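Local coordinates for protein SPT6 (Antonospora locustae, PDB 2XP1) that probably serves in transcription elongation, its tandem SH2 region linking the factor Spt6 to RNA polymerase II, at residues V59-E64 with Y70-K75. Numbering follows the deposited sequence.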
ATOM      1  N   VAL A  59      -6.502 -13.575 -12.761  1.00 38.76           N
ATOM      2  CA  VAL A  59      -5.976 -13.451 -11.429  1.00 39.10           C
ATOM      3  C   VAL A  59      -7.054 -13.916 -10.458  1.00 38.78           C
ATOM      4  O   VAL A  59      -8.208 -13.447 -10.525  1.00 38.37           O
ATOM      5  CB  VAL A  59      -5.600 -12.000 -11.149  1.00 39.14           C
ATOM      6  CG1 VAL A  59      -5.374 -11.788  -9.698  1.00 41.77           C
ATOM      7  CG2 VAL A  59      -4.323 -11.652 -11.911  1.00 40.56           C
ATOM      8  N   HIS A  60      -6.678 -14.854  -9.587  1.00 39.19           N
ATOM      9  CA  HIS A  60      -7.536 -15.418  -8.554  1.00 39.38           C
ATOM     10  C   HIS A  60      -7.081 -14.931  -7.184  1.00 40.33           C
ATOM     11  O   HIS A  60      -5.974 -15.293  -6.754  1.00 42.73           O
ATOM     12  CB  HIS A  60      -7.383 -16.932  -8.622  1.00 41.42           C
ATOM     13  CG  HIS A  60      -7.931 -17.515  -9.885  1.00 41.92           C
ATOM     14  ND1 HIS A  60      -9.099 -18.238  -9.921  1.00 41.06           N
ATOM     15  CD2 HIS A  60      -7.517 -17.406 -11.168  1.00 44.76           C
ATOM     16  CE1 HIS A  60      -9.356 -18.598 -11.167  1.00 45.67           C
ATOM     17  NE2 HIS A  60      -8.407 -18.108 -11.945  1.00 46.28           N
ATOM     18  N   MET A  61      -7.906 -14.141  -6.487  1.00 38.43           N
ATOM     19  CA  MET A  61      -7.555 -13.674  -5.149  1.00 39.29           C
ATOM     20  C   MET A  61      -8.478 -14.184  -4.055  1.00 38.69           C
ATOM     21  O   MET A  61      -9.645 -13.878  -4.071  1.00 37.86           O
ATOM     22  CB  MET A  61      -7.594 -12.156  -5.108  1.00 38.81           C
ATOM     23  CG  MET A  61      -6.525 -11.541  -5.938  1.00 44.19           C
ATOM     24  SD  MET A  61      -6.743  -9.780  -5.874  1.00 56.72           S
ATOM     25  CE  MET A  61      -6.559  -9.450  -7.597  1.00 53.54           C
ATOM     26  N   LYS A  62      -7.938 -14.893  -3.074  1.00 39.73           N
ATOM     27  CA  LYS A  62      -8.714 -15.378  -1.938  1.00 41.44           C
ATOM     28  C   LYS A  62      -9.439 -14.216  -1.166  1.00 40.65           C
ATOM     29  O   LYS A  62      -8.818 -13.221  -0.810  1.00 39.36           O
ATOM     30  CB  LYS A  62      -7.780 -16.210  -1.039  1.00 43.87           C
ATOM     31  CG  LYS A  62      -8.436 -16.943   0.131  1.00 49.05           C
ATOM     32  CD  LYS A  62      -7.678 -18.234   0.630  1.00 51.19           C
ATOM     33  CE  LYS A  62      -6.282 -17.936   1.251  1.00 58.63           C
ATOM     34  NZ  LYS A  62      -5.566 -19.176   1.773  1.00 60.44           N
ATOM     35  N   ILE A  63     -10.760 -14.330  -0.977  1.00 39.67           N
ATOM     36  CA  ILE A  63     -11.497 -13.395  -0.154  1.00 39.97           C
ATOM     37  C   ILE A  63     -12.012 -14.196   0.975  1.00 42.57           C
ATOM     38  O   ILE A  63     -12.866 -15.071   0.776  1.00 43.53           O
ATOM     39  CB  ILE A  63     -12.720 -12.763  -0.855  1.00 39.41           C
ATOM     40  CG1 ILE A  63     -12.302 -11.865  -2.035  1.00 36.98           C
ATOM     41  CG2 ILE A  63     -13.605 -11.966   0.158  1.00 39.73           C
ATOM     42  CD1 ILE A  63     -13.511 -11.456  -2.958  1.00 33.02           C
ATOM     43  N   GLU A  64     -11.507 -13.908   2.171  1.00 44.63           N
ATOM     44  CA  GLU A  64     -11.939 -14.616   3.364  1.00 47.65           C
ATOM     45  C   GLU A  64     -13.163 -13.991   4.012  1.00 47.88           C
ATOM     46  O   GLU A  64     -13.288 -12.764   4.085  1.00 47.10           O
ATOM     47  CB  GLU A  64     -10.798 -14.747   4.373  1.00 50.39           C
ATOM     48  CG  GLU A  64      -9.672 -15.621   3.850  1.00 55.00           C
ATOM     49  CD  GLU A  64      -8.933 -16.319   4.970  1.00 65.55           C
ATOM     50  OE1 GLU A  64      -9.617 -17.056   5.713  1.00 70.45           O
ATOM     51  OE2 GLU A  64      -7.685 -16.130   5.115  1.00 68.68           O
ATOM     52  N   TYR A  70     -14.830  -9.096   5.630  1.00 55.46           N
ATOM     53  CA  TYR A  70     -14.078  -9.939   4.732  1.00 51.00           C
ATOM     54  C   TYR A  70     -12.619  -9.445   4.755  1.00 50.98           C
ATOM     55  O   TYR A  70     -12.355  -8.319   5.174  1.00 50.53           O
ATOM     56  CB  TYR A  70     -14.692  -9.865   3.309  1.00 47.95           C
ATOM     57  CG  TYR A  70     -16.115 -10.432   3.226  1.00 44.70           C
ATOM     58  CD1 TYR A  70     -17.221  -9.686   3.654  1.00 44.09           C
ATOM     59  CD2 TYR A  70     -16.340 -11.720   2.771  1.00 40.74           C
ATOM     60  CE1 TYR A  70     -18.511 -10.215   3.610  1.00 44.11           C
ATOM     61  CE2 TYR A  70     -17.622 -12.256   2.729  1.00 38.37           C
ATOM     62  CZ  TYR A  70     -18.695 -11.496   3.135  1.00 41.92           C
ATOM     63  OH  TYR A  70     -19.955 -12.042   3.103  1.00 46.48           O
ATOM     64  N   THR A  71     -11.684 -10.295   4.321  1.00 49.71           N
ATOM     65  CA  THR A  71     -10.330  -9.856   4.022  1.00 50.56           C
ATOM     66  C   THR A  71      -9.944 -10.301   2.643  1.00 48.74           C
ATOM     67  O   THR A  71     -10.334 -11.382   2.196  1.00 48.00           O
ATOM     68  CB  THR A  71      -9.280 -10.406   4.989  1.00 53.29           C
ATOM     69  OG1 THR A  71      -9.347 -11.836   4.974  1.00 56.16           O
ATOM     70  CG2 THR A  71      -9.527  -9.887   6.351  1.00 52.72           C
ATOM     71  N   CYS A  72      -9.186  -9.446   1.968  1.00 48.60           N
ATOM     72  CA  CYS A  72      -8.661  -9.738   0.631  1.00 46.64           C
ATOM     73  C   CYS A  72      -7.334  -9.008   0.496  1.00 47.72           C
ATOM     74  O   CYS A  72      -7.235  -7.820   0.837  1.00 48.50           O
ATOM     75  CB  CYS A  72      -9.602  -9.241  -0.463  1.00 44.68           C
ATOM     76  SG  CYS A  72      -9.110  -9.848  -2.117  1.00 43.25           S
ATOM     77  N   SER A  73      -6.314  -9.712   0.006  1.00 48.06           N
ATOM     78  CA  SER A  73      -4.921  -9.184  -0.047  1.00 48.87           C
ATOM     79  C   SER A  73      -4.460  -8.369   1.168  1.00 51.87           C
ATOM     80  O   SER A  73      -3.975  -7.231   1.045  1.00 53.05           O
ATOM     81  CB  SER A  73      -4.709  -8.463  -1.351  1.00 47.07           C
ATOM     82  OG  SER A  73      -5.047  -9.392  -2.400  1.00 46.48           O
ATOM     83  N   ASN A  74      -4.630  -8.973   2.345  1.00 54.07           N
ATOM     84  CA  ASN A  74      -4.164  -8.410   3.626  1.00 57.92           C
ATOM     85  C   ASN A  74      -4.916  -7.159   4.100  1.00 57.66           C
ATOM     86  O   ASN A  74      -4.582  -6.588   5.124  1.00 60.94           O
ATOM     87  CB  ASN A  74      -2.641  -8.167   3.585  1.00 60.05           C
ATOM     88  CG  ASN A  74      -1.858  -9.458   3.342  1.00 62.72           C
ATOM     89  OD1 ASN A  74      -1.965 -10.426   4.127  1.00 65.07           O
ATOM     90  ND2 ASN A  74      -1.074  -9.487   2.249  1.00 59.69           N
ATOM     91  N   LYS A  75      -5.909  -6.750   3.322  1.00 54.16           N
ATOM     92  CA  LYS A  75      -6.717  -5.586   3.573  1.00 54.81           C
ATOM     93  C   LYS A  75      -8.037  -6.108   4.156  1.00 54.67           C
ATOM     94  O   LYS A  75      -8.429  -7.260   3.951  1.00 52.44           O
ATOM     95  CB  LYS A  75      -6.984  -4.810   2.254  1.00 52.25           C
ATOM     96  CG  LYS A  75      -5.853  -3.866   1.730  1.00 54.87           C
ATOM     97  CD  LYS A  75      -5.835  -2.471   2.453  1.00 62.03           C
ATOM     98  CE  LYS A  75      -4.654  -1.503   2.060  1.00 63.46           C
ATOM     99  NZ  LYS A  75      -4.673  -0.178   2.820  1.00 63.49           N
TER
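Ile-63 reaches two residues of the neighbouring strand with its two branches: CG1 lies 3.8 Å from SG of Cys-72, and CG2 sits 3.8 Å from CD2 of Tyr-70, the methyl approaching the ring obliquely. With CG1 anti to the carbonyl carbon (chi1 -66°), both branches are spread along that strand, a use that a beta-branched aliphatic residue serves well. Without the two branches, as with an alanine here, the Cys-72 sulfur and the Tyr-70 ring would probably lose their common apolar neighbour, and a gap would be likely to open beside helix 80-100. The small Cys-72 thiol, anti to its own backbone N (chi1 -170°), also comes 4.1 Å from CB of Met-61. These strands form a beta hairpin in the sheet of the first of the two tandem SH2 domains, and the face bearing Met-61, Ile-63 and Cys-72 packs on helix 80-100, Met-61 and Cys-72 on Tyr-87 and Ile-63 on Val-83. Glu-64 and Thr-71 make an antiparallel hydrogen-bonded pair: Glu-64 N donates to Thr-71 O at 2.8 Å, and Thr-71 N to Glu-64 O at 3.0 Å. On the other face their side chains cross, OG1 of Thr-71 3.3 Å from CB of Glu-64, while the glutamate's charged end leads away. From Cys-72 to Lys-75 a type I' turn reverses the chain; Ser-73 OG hydrogen-bonds to Tyr-87 and lies 3.9 Å from Met-61 SD. The hydroxyl of Tyr-70 is bonded to Glu-65.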